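Local coordinates for chitin binding protein (Tectaria macrodonta, PDB 6IF7), which binds copper, probably binds chitin and is possibly a lytic polysaccharide monooxygenase of family AA10, an insecticidal protein of a fern, at residues H1-E5 and D41-V45; W81-P87 and D179-T183; Y110-Y116 and K155-I161; P131-V135 and I147-P152. All blocks are in the same frame, centred on the assembly; numbering follows the deposited sequence.

Interaction 1: H1-E5 and D41-V45; sequences HGSME and DWNEV. With CU (copper (II) ion), chain C.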
# COMPACT_ATOMS: atom_id res chain seq x y z
N HIS A 1 12.11 4.10 -5.64
CA HIS A 1 11.14 3.22 -6.34
C HIS A 1 10.92 1.90 -5.60
O HIS A 1 11.87 1.28 -5.10
CB HIS A 1 11.55 2.99 -7.81
CG HIS A 1 11.22 4.14 -8.71
ND1 HIS A 1 11.58 5.44 -8.43
CD2 HIS A 1 10.53 4.19 -9.88
CE1 HIS A 1 11.14 6.24 -9.39
NE2 HIS A 1 10.49 5.50 -10.28
N GLY A 2 9.65 1.49 -5.52
CA GLY A 2 9.26 0.28 -4.80
C GLY A 2 7.80 0.26 -4.42
O GLY A 2 7.02 1.10 -4.86
N SER A 3 7.45 -0.71 -3.60
CA SER A 3 6.12 -0.86 -3.03
C SER A 3 6.26 -1.86 -1.86
O SER A 3 7.36 -2.39 -1.64
CB SER A 3 5.13 -1.40 -4.08
OG SER A 3 3.78 -1.18 -3.68
N MET A 4 5.15 -2.11 -1.15
CA MET A 4 5.12 -3.10 -0.08
C MET A 4 5.20 -4.51 -0.62
O MET A 4 4.52 -4.88 -1.60
CB MET A 4 3.88 -2.97 0.82
CG MET A 4 4.00 -1.88 1.87
SD MET A 4 5.25 -2.23 3.16
CE MET A 4 4.36 -3.42 4.14
N GLU A 5 6.05 -5.28 0.05
CA GLU A 5 6.32 -6.67 -0.26
C GLU A 5 5.63 -7.60 0.72
O GLU A 5 5.13 -8.65 0.32
CB GLU A 5 7.83 -6.94 -0.25
CG GLU A 5 8.20 -8.37 -0.62
CD GLU A 5 9.69 -8.61 -0.59
OE1 GLU A 5 10.19 -9.16 -1.57
OE2 GLU A 5 10.37 -8.24 0.39
N ASP A 41 4.90 -0.82 -14.22
CA ASP A 41 5.37 0.31 -13.40
C ASP A 41 4.84 0.26 -11.95
O ASP A 41 4.48 1.30 -11.37
CB ASP A 41 4.96 1.65 -14.02
CG ASP A 41 5.38 1.79 -15.48
OD1 ASP A 41 6.26 1.03 -15.93
OD2 ASP A 41 4.81 2.66 -16.16
N TRP A 42 4.81 -0.95 -11.36
CA TRP A 42 4.28 -1.16 -9.99
C TRP A 42 5.07 -0.38 -8.93
O TRP A 42 4.55 -0.07 -7.84
CB TRP A 42 4.22 -2.65 -9.62
CG TRP A 42 5.56 -3.30 -9.65
CD1 TRP A 42 6.14 -3.93 -10.70
CD2 TRP A 42 6.53 -3.32 -8.59
NE1 TRP A 42 7.40 -4.38 -10.37
CE2 TRP A 42 7.66 -4.01 -9.07
CE3 TRP A 42 6.53 -2.85 -7.28
CZ2 TRP A 42 8.79 -4.23 -8.29
CZ3 TRP A 42 7.66 -3.09 -6.49
CH2 TRP A 42 8.77 -3.77 -6.99
N ASN A 43 6.32 -0.07 -9.26
CA ASN A 43 7.22 0.60 -8.32
C ASN A 43 7.14 2.12 -8.32
O ASN A 43 7.93 2.79 -7.64
CB ASN A 43 8.67 0.14 -8.59
CG ASN A 43 9.17 0.52 -9.98
OD1 ASN A 43 8.40 0.97 -10.84
ND2 ASN A 43 10.45 0.33 -10.21
N GLU A 44 6.19 2.68 -9.07
CA GLU A 44 6.12 4.11 -9.26
C GLU A 44 4.69 4.63 -9.07
O GLU A 44 4.20 5.44 -9.86
CB GLU A 44 6.70 4.49 -10.65
CG GLU A 44 7.14 5.93 -10.72
CD GLU A 44 7.70 6.32 -12.07
OE1 GLU A 44 6.93 6.42 -13.03
OE2 GLU A 44 8.91 6.55 -12.15
N VAL A 45 4.04 4.20 -7.98
CA VAL A 45 2.82 4.88 -7.51
C VAL A 45 3.27 6.09 -6.67
O VAL A 45 3.22 6.10 -5.45
CB VAL A 45 1.89 3.93 -6.74
CG1 VAL A 45 0.59 4.63 -6.39
CG2 VAL A 45 1.61 2.67 -7.57
CU CU C . 12.70 5.81 -6.70
O HOH W 1 4.89 2.01 -6.23
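With CG of H1 anti to its own carbonyl carbon (chi1 -79°) and CG of E44 anti to its backbone nitrogen, the imidazole and the extended glutamate arm run side by side, both pointing the same way. NE2 of H1 then donates to OE2 of E44 over 2.7 Å in a fairly straight bond, lying close to the plane of the ring, while the carboxylate plane is turned 68° from it and its oxygen is met on the anti side. The other ring nitrogen, ND1, binds copper at 2.1 Å, as does the terminal amine, H1 N, also at 2.1 Å; H103 supplies the third nitrogen. E44 is thus a second-shell residue; gripped at both nitrogens, by copper and by this carboxylate, the ring is probably kept from turning. One residue further along, G2 N donates to N43 O at 3.0 Å, in the carbonyl plane and on a lone pair. A water bridges G2 O, W42 O and V45 N, joining G2 to the type I beta turn D41-E44 and to V45 just after it. The indole of W42 presents its edge to CB of S3, with CE3 3.8 Å away, and one face to CB of N43, whose amide ND2 is bonded to T100. S3 OG meets S9. Bidentate N-terminal histidine plus a second histidine is the copper histidine brace characteristic of lytic polysaccharide monooxygenases.

Interaction 2: W81-P87 and D179-T183; sequences WIATPLP and DVYFT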
# COMPACT_ATOMS: atom_id res chain seq x y z
N TRP A 81 -10.19 -8.76 -3.16
CA TRP A 81 -8.74 -8.54 -3.20
C TRP A 81 -8.07 -9.62 -2.33
O TRP A 81 -8.54 -9.92 -1.23
CB TRP A 81 -8.35 -7.17 -2.66
CG TRP A 81 -8.65 -5.98 -3.53
CD1 TRP A 81 -9.59 -5.03 -3.30
CD2 TRP A 81 -7.97 -5.58 -4.73
NE1 TRP A 81 -9.57 -4.07 -4.29
CE2 TRP A 81 -8.58 -4.38 -5.18
CE3 TRP A 81 -6.91 -6.13 -5.49
CZ2 TRP A 81 -8.18 -3.70 -6.35
CZ3 TRP A 81 -6.50 -5.45 -6.67
CH2 TRP A 81 -7.13 -4.24 -7.07
N ILE A 82 -7.00 -10.22 -2.82
CA ILE A 82 -6.33 -11.27 -2.05
C ILE A 82 -5.59 -10.58 -0.91
O ILE A 82 -4.91 -9.59 -1.12
CB ILE A 82 -5.41 -12.15 -2.91
CG1 ILE A 82 -6.25 -12.85 -3.98
CG2 ILE A 82 -4.71 -13.21 -2.04
CD1 ILE A 82 -5.47 -13.77 -4.91
N ALA A 83 -5.77 -11.12 0.29
CA ALA A 83 -5.34 -10.47 1.51
C ALA A 83 -4.29 -11.33 2.23
O ALA A 83 -4.32 -12.55 2.15
CB ALA A 83 -6.53 -10.24 2.41
N THR A 84 -3.36 -10.65 2.90
CA THR A 84 -2.32 -11.29 3.67
C THR A 84 -2.81 -11.43 5.12
O THR A 84 -3.11 -10.42 5.75
CB THR A 84 -1.02 -10.47 3.60
OG1 THR A 84 -0.58 -10.40 2.23
CG2 THR A 84 0.08 -11.10 4.43
N PRO A 85 -2.94 -12.69 5.61
CA PRO A 85 -3.27 -12.90 7.03
C PRO A 85 -2.23 -12.25 7.94
O PRO A 85 -1.04 -12.38 7.68
CB PRO A 85 -3.21 -14.44 7.18
CG PRO A 85 -3.47 -14.96 5.80
CD PRO A 85 -2.83 -13.97 4.87
N LEU A 86 -2.68 -11.58 8.99
CA LEU A 86 -1.83 -10.76 9.84
C LEU A 86 -2.31 -10.85 11.30
O LEU A 86 -3.48 -10.65 11.54
CB LEU A 86 -1.92 -9.31 9.33
CG LEU A 86 -1.01 -8.24 9.90
CD1 LEU A 86 0.40 -8.73 10.09
CD2 LEU A 86 -1.00 -7.03 8.98
N PRO A 87 -1.43 -11.15 12.28
CA PRO A 87 -1.91 -11.09 13.67
C PRO A 87 -2.10 -9.66 14.20
O PRO A 87 -1.25 -8.79 13.97
CB PRO A 87 -0.82 -11.82 14.45
CG PRO A 87 0.38 -11.72 13.60
CD PRO A 87 -0.13 -11.84 12.19
N ASP A 179 -3.94 -5.27 1.19
CA ASP A 179 -5.09 -5.92 1.75
C ASP A 179 -4.58 -6.94 2.76
O ASP A 179 -3.65 -7.67 2.49
CB ASP A 179 -5.89 -6.59 0.64
CG ASP A 179 -6.43 -5.58 -0.35
OD1 ASP A 179 -7.35 -4.85 0.02
OD2 ASP A 179 -5.92 -5.49 -1.48
N VAL A 180 -5.18 -6.95 3.93
CA VAL A 180 -4.78 -7.86 4.99
C VAL A 180 -6.02 -8.40 5.65
O VAL A 180 -7.09 -7.88 5.46
CB VAL A 180 -3.86 -7.18 6.04
CG1 VAL A 180 -2.59 -6.69 5.38
CG2 VAL A 180 -4.57 -6.04 6.79
N TYR A 181 -5.84 -9.44 6.44
CA TYR A 181 -6.93 -10.04 7.17
C TYR A 181 -6.40 -10.29 8.58
O TYR A 181 -5.48 -11.08 8.75
CB TYR A 181 -7.34 -11.36 6.48
CG TYR A 181 -8.59 -11.94 7.06
CD1 TYR A 181 -8.55 -12.73 8.21
CD2 TYR A 181 -9.82 -11.70 6.47
CE1 TYR A 181 -9.71 -13.25 8.76
CE2 TYR A 181 -10.98 -12.21 7.00
CZ TYR A 181 -10.92 -12.98 8.13
OH TYR A 181 -12.10 -13.46 8.61
N PHE A 182 -6.96 -9.62 9.57
CA PHE A 182 -6.47 -9.73 10.94
C PHE A 182 -6.97 -10.99 11.61
O PHE A 182 -8.17 -11.24 11.63
CB PHE A 182 -6.82 -8.49 11.76
CG PHE A 182 -5.86 -7.40 11.57
CD1 PHE A 182 -4.58 -7.52 12.07
CD2 PHE A 182 -6.20 -6.29 10.84
CE1 PHE A 182 -3.65 -6.53 11.86
CE2 PHE A 182 -5.28 -5.30 10.64
CZ PHE A 182 -3.99 -5.42 11.14
N THR A 183 -6.06 -11.79 12.13
CA THR A 183 -6.39 -13.15 12.56
C THR A 183 -5.23 -13.75 13.33
O THR A 183 -4.08 -13.78 12.83
CB THR A 183 -6.78 -14.05 11.34
OG1 THR A 183 -7.40 -15.26 11.78
CG2 THR A 183 -5.58 -14.36 10.43
OXT THR A 183 -5.42 -14.18 14.47
O HOH W 2 -4.54 -7.44 -2.84
O HOH W 3 -1.31 -8.13 1.14
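T84-L86 and V180-F182 pair as parallel beta strands, the last strand of the chain taking up a short edge strand of the mixed sheet. Four backbone bonds make the ladder, their donors tilted from the carbonyl planes: T84 N donates to D179 O, Y181 N to T84 O, L86 N to Y181 O, and T183 N to L86 O at 2.9 Å. The tight side of the contact is the buried face, where L86, V180 and F182 meet. CG of L86 lies 3.7 Å from CE1 of F182, the two side chains running alongside each other, and CD2 of L86 reaches CG1 of V180 at 4.0 Å. With CG anti to its backbone nitrogen (chi1 -172°), L86 sets its branch beside the F182 ring and across V180, and I161 and F93 also pack on it. The other face is loose and largely exposed: P85 and T183 touch through CB and CG2 at 4.0 Å, and Y181 leads its ring away from the contact. Water links T84 OG1 and D179 O. At the start of the ladder, D179 forms a salt bridge with R10, which also makes a cation-pi contact with W81. There the carboxylate plane is only 14° from that of the indole, and OD2 of D179 comes within 3.2 Å of CB of W81.

Interaction 3: Y110-Y116 and K155-I161; sequences YVTREGY and KSGSHLI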
# COMPACT_ATOMS: atom_id res chain seq x y z
N TYR A 110 -0.22 3.13 8.18
CA TYR A 110 -1.56 3.34 8.71
C TYR A 110 -2.35 2.08 8.51
O TYR A 110 -2.14 1.37 7.52
CB TYR A 110 -2.26 4.49 7.98
CG TYR A 110 -1.57 5.83 8.15
CD1 TYR A 110 -0.48 6.18 7.32
CD2 TYR A 110 -1.96 6.74 9.15
CE1 TYR A 110 0.16 7.40 7.47
CE2 TYR A 110 -1.32 7.96 9.30
CZ TYR A 110 -0.26 8.29 8.46
OH TYR A 110 0.41 9.49 8.56
N VAL A 111 -3.27 1.82 9.43
CA VAL A 111 -4.29 0.78 9.26
C VAL A 111 -5.70 1.39 9.23
O VAL A 111 -5.96 2.44 9.85
CB VAL A 111 -4.21 -0.30 10.37
CG1 VAL A 111 -4.85 0.18 11.68
CG2 VAL A 111 -4.85 -1.59 9.90
N THR A 112 -6.59 0.71 8.53
CA THR A 112 -8.01 1.05 8.51
C THR A 112 -8.63 0.93 9.90
O THR A 112 -8.29 0.02 10.67
CB THR A 112 -8.80 0.15 7.53
OG1 THR A 112 -8.36 -1.21 7.68
CG2 THR A 112 -8.58 0.58 6.10
N ARG A 113 -9.54 1.85 10.21
CA ARG A 113 -10.29 1.84 11.47
C ARG A 113 -11.29 0.67 11.55
O ARG A 113 -11.67 0.08 10.53
CB ARG A 113 -11.10 3.13 11.61
CG ARG A 113 -10.31 4.41 11.73
CD ARG A 113 -11.20 5.55 11.24
NE ARG A 113 -10.59 6.88 11.33
CZ ARG A 113 -10.43 7.58 12.45
NH1 ARG A 113 -10.81 7.10 13.63
NH2 ARG A 113 -9.85 8.78 12.40
N GLU A 114 -11.75 0.36 12.76
CA GLU A 114 -12.76 -0.68 12.95
C GLU A 114 -14.00 -0.32 12.15
O GLU A 114 -14.33 0.87 12.03
CB GLU A 114 -13.10 -0.86 14.43
CG GLU A 114 -11.95 -1.46 15.27
CD GLU A 114 -11.53 -2.87 14.85
OE1 GLU A 114 -10.71 -3.03 13.91
OE2 GLU A 114 -12.00 -3.83 15.47
N GLY A 115 -14.64 -1.32 11.56
CA GLY A 115 -15.81 -1.06 10.73
C GLY A 115 -15.51 -0.55 9.33
O GLY A 115 -16.40 -0.07 8.65
N TYR A 116 -14.26 -0.66 8.90
CA TYR A 116 -13.89 -0.56 7.48
C TYR A 116 -14.66 -1.56 6.62
O TYR A 116 -14.83 -2.72 7.00
CB TYR A 116 -12.38 -0.81 7.33
CG TYR A 116 -11.90 -1.04 5.93
CD1 TYR A 116 -11.96 -0.03 4.96
CD2 TYR A 116 -11.39 -2.28 5.55
CE1 TYR A 116 -11.50 -0.25 3.67
CE2 TYR A 116 -10.93 -2.52 4.27
CZ TYR A 116 -10.99 -1.50 3.33
OH TYR A 116 -10.55 -1.74 2.08
N LYS A 155 -8.27 -5.99 16.56
CA LYS A 155 -8.72 -6.04 15.18
C LYS A 155 -8.92 -7.47 14.72
O LYS A 155 -8.23 -8.34 15.16
CB LYS A 155 -7.67 -5.38 14.29
CG LYS A 155 -7.32 -3.96 14.71
CD LYS A 155 -6.53 -3.24 13.63
CE LYS A 155 -7.39 -2.85 12.43
NZ LYS A 155 -8.44 -1.84 12.75
N SER A 156 -9.86 -7.68 13.82
CA SER A 156 -10.01 -8.95 13.11
C SER A 156 -10.68 -8.71 11.75
O SER A 156 -11.35 -7.71 11.54
CB SER A 156 -10.83 -9.92 13.94
OG SER A 156 -12.08 -9.34 14.24
N GLY A 157 -10.46 -9.62 10.81
CA GLY A 157 -11.11 -9.51 9.51
C GLY A 157 -10.40 -8.60 8.50
O GLY A 157 -9.26 -8.20 8.68
N SER A 158 -11.14 -8.29 7.44
CA SER A 158 -10.59 -7.62 6.27
C SER A 158 -10.28 -6.16 6.56
O SER A 158 -11.17 -5.40 6.87
CB SER A 158 -11.56 -7.70 5.09
OG SER A 158 -11.78 -9.04 4.74
N HIS A 159 -9.01 -5.81 6.45
CA HIS A 159 -8.54 -4.46 6.66
C HIS A 159 -7.52 -4.12 5.58
O HIS A 159 -7.23 -4.94 4.70
CB HIS A 159 -7.95 -4.34 8.06
CG HIS A 159 -9.01 -4.18 9.10
ND1 HIS A 159 -9.64 -2.98 9.35
CD2 HIS A 159 -9.58 -5.09 9.92
CE1 HIS A 159 -10.56 -3.16 10.28
NE2 HIS A 159 -10.54 -4.43 10.65
N LEU A 160 -7.01 -2.89 5.64
CA LEU A 160 -6.01 -2.44 4.71
C LEU A 160 -4.92 -1.71 5.48
O LEU A 160 -5.20 -0.99 6.45
CB LEU A 160 -6.69 -1.56 3.64
CG LEU A 160 -5.83 -0.91 2.57
CD1 LEU A 160 -6.59 -0.86 1.26
CD2 LEU A 160 -5.38 0.50 2.96
N ILE A 161 -3.69 -1.92 5.03
CA ILE A 161 -2.56 -1.17 5.49
C ILE A 161 -2.10 -0.23 4.37
O ILE A 161 -1.86 -0.66 3.23
CB ILE A 161 -1.47 -2.12 5.96
CG1 ILE A 161 -1.98 -2.82 7.23
CG2 ILE A 161 -0.17 -1.37 6.21
CD1 ILE A 161 -1.09 -3.92 7.73
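Y110 and V111 end a strand that pairs antiparallel with the strand running through L160 and I161 in the mixed beta sheet, V111 and I161 forming a non-hydrogen-bonded pair. The ring of Y110 leads away toward E108 and the glycan, while CG2 of V111 packs 4.1 Å from CG1 of I161 and the valine tip meets CE of K155. T112 is the polar hub. Its N donates to L160 O, and its OG1, placed between backbone nitrogen and carbonyl carbon (chi1 43°), accepts from L160 N at 3.0 Å and shares a hydrogen bond of 2.7 Å with ND1 of H159. T112 O takes a bond from NZ of K155, in the carbonyl plane. R113 opens a type II turn to Y116, and within it OE1 of E114 makes a salt bridge with the same NZ at 2.8 Å. The lysine chain, bent at its last two torsions, lays CE over the centre of the H159 ring, 3.7 Å above its plane. A methionine at K155 would probably leave the E114 carboxylate without its mate and T112 O without this donor. Y116 then closes the turn: CG2 of T112 sits over one face of its ring, toward the rim, and CD2 at the ring edge lies 3.4 Å from S158 O.

Interaction 4: P131-V135 and I147-P152; sequences PFINV and ITGTTP. With NAG (2-acetamido-2-deoxy-beta-D-glucopyranose), chain B.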
# COMPACT_ATOMS: atom_id res chain seq x y z
N PRO A 131 -0.15 6.94 12.54
CA PRO A 131 0.50 5.73 12.06
C PRO A 131 0.88 4.79 13.19
O PRO A 131 1.18 5.24 14.30
CB PRO A 131 1.74 6.25 11.32
CG PRO A 131 2.00 7.62 11.85
CD PRO A 131 0.70 8.14 12.40
N PHE A 132 0.86 3.49 12.93
CA PHE A 132 1.33 2.56 13.94
C PHE A 132 2.81 2.24 13.82
O PHE A 132 3.39 1.68 14.76
CB PHE A 132 0.49 1.28 14.03
CG PHE A 132 0.58 0.38 12.84
CD1 PHE A 132 -0.23 0.59 11.72
CD2 PHE A 132 1.42 -0.73 12.85
CE1 PHE A 132 -0.19 -0.27 10.62
CE2 PHE A 132 1.48 -1.58 11.74
CZ PHE A 132 0.67 -1.35 10.63
N ILE A 133 3.41 2.58 12.67
CA ILE A 133 4.87 2.60 12.54
C ILE A 133 5.24 3.85 11.76
O ILE A 133 4.58 4.18 10.75
CB ILE A 133 5.43 1.37 11.78
CG1 ILE A 133 5.01 0.05 12.46
CG2 ILE A 133 6.95 1.46 11.64
CD1 ILE A 133 5.27 -1.18 11.61
N ASN A 134 6.28 4.54 12.24
CA ASN A 134 6.95 5.59 11.48
C ASN A 134 8.46 5.39 11.62
O ASN A 134 9.02 5.51 12.72
CB ASN A 134 6.50 6.95 11.98
CG ASN A 134 7.02 8.09 11.14
OD1 ASN A 134 7.71 7.91 10.12
ND2 ASN A 134 6.67 9.28 11.56
N VAL A 135 9.11 5.06 10.52
CA VAL A 135 10.51 4.65 10.56
C VAL A 135 11.35 5.30 9.44
O VAL A 135 10.97 5.28 8.27
CB VAL A 135 10.64 3.10 10.57
CG1 VAL A 135 10.12 2.48 9.28
CG2 VAL A 135 12.08 2.67 10.84
N ILE A 147 11.20 -3.86 8.36
CA ILE A 147 10.55 -2.91 9.25
C ILE A 147 9.90 -3.69 10.41
O ILE A 147 9.24 -4.73 10.19
CB ILE A 147 9.52 -2.05 8.45
CG1 ILE A 147 10.30 -1.13 7.46
CG2 ILE A 147 8.58 -1.26 9.36
CD1 ILE A 147 9.46 -0.48 6.40
N THR A 148 10.06 -3.17 11.62
CA THR A 148 9.49 -3.78 12.83
C THR A 148 8.49 -2.84 13.50
O THR A 148 8.72 -1.62 13.61
CB THR A 148 10.60 -4.12 13.85
OG1 THR A 148 11.43 -2.96 14.03
CG2 THR A 148 11.43 -5.30 13.36
N GLY A 149 7.38 -3.42 13.94
CA GLY A 149 6.39 -2.69 14.68
C GLY A 149 5.37 -3.62 15.28
O GLY A 149 5.33 -4.80 14.94
N THR A 150 4.57 -3.06 16.17
CA THR A 150 3.47 -3.77 16.79
C THR A 150 2.20 -3.43 16.00
O THR A 150 1.89 -2.25 15.78
CB THR A 150 3.35 -3.41 18.28
OG1 THR A 150 4.53 -3.83 18.96
CG2 THR A 150 2.14 -4.11 18.93
N THR A 151 1.51 -4.48 15.54
CA THR A 151 0.20 -4.32 14.92
C THR A 151 -0.81 -3.90 15.97
O THR A 151 -0.71 -4.34 17.12
CB THR A 151 -0.27 -5.63 14.29
OG1 THR A 151 -0.29 -6.67 15.28
CG2 THR A 151 0.66 -6.00 13.14
N PRO A 152 -1.78 -3.05 15.59
CA PRO A 152 -2.79 -2.69 16.59
C PRO A 152 -3.65 -3.91 17.00
O PRO A 152 -3.85 -4.85 16.19
CB PRO A 152 -3.61 -1.59 15.87
CG PRO A 152 -2.80 -1.20 14.68
CD PRO A 152 -2.07 -2.44 14.28
C1 NAG B . 7.13 10.46 10.81
C2 NAG B . 6.29 11.70 11.09
C3 NAG B . 6.82 12.83 10.25
C4 NAG B . 8.28 13.08 10.58
C5 NAG B . 9.09 11.82 10.34
C6 NAG B . 10.51 12.02 10.80
C7 NAG B . 3.92 11.48 11.60
C8 NAG B . 2.55 11.28 11.04
N2 NAG B . 4.89 11.50 10.72
O3 NAG B . 6.05 14.01 10.52
O4 NAG B . 8.74 14.16 9.77
O5 NAG B . 8.51 10.75 11.07
O6 NAG B . 11.22 10.79 10.61
O7 NAG B . 4.13 11.63 12.78
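F132-V135 and I147-P152 run past each other in nearly opposite directions, 165° apart end to end, with their nearest CA atoms, those of I133 and G149, still 5.9 Å apart, so that the contact rests on side chains. CG of F132 sits between its backbone nitrogen and carbonyl carbon (chi1 67°), a torsion that turns one ring face to P152. There CD of the proline stands 4.2 Å from the ring centroid and 14° off its normal, a CH-pi contact, and the two side chains cross at about a right angle. CD2 of the same ring comes 3.3 Å from T150 O. A serine at F132 would probably leave P152 CD without the aromatic face it rests on and open a gap beside T150 O. Next in sequence, I133 points its CD1 at the backbone of G149, 3.6 Å from CA; the methyl lies where a side chain of residue 149 would begin, and glycine has none. CG2 of I133 also meets CG2 of I147 at 3.9 Å, and CG1 of V135 touches CG1 of I147 at 4.0 Å, the branched chains meshing into one apolar patch. F95 and F109 add to it, packing on both isoleucines. N134 points the other way, and its ND2 is bonded covalently to C1 of an N-acetylglucosamine at 1.5 Å. The acetyl methyl of the sugar, C8, lies 3.8 Å from CG of P131, and E108 hydrogen-bonds the sugar as well. The strand thus has one apolar side packed inward and, on its outward side, an N-linked glycosylation site of the sequon Asn-Val-Thr.

How the interactions relate
From the N terminus, interaction 1 closes first, bringing the loop that follows helix 36-40 back to the first strand and the copper, across a largely helical excursion. It is complete before interaction 2 opens. Interaction 2 closes the longest loop, from 81-87 to the C terminus; interaction 3 is nested within it and interaction 4 within interaction 3. Interactions 2, 3 and 4 all touch one another: F182 N and V180 N probably bond to G157 O and H159 O, Y110 and V111 pack on F132, and P87 O probably bonds to T151 OG1. Together they tie the mixed sheet to the loop leaving strand 144-147, whereas interaction 1 touches none of them, its centre about 20 Å from that of interaction 4.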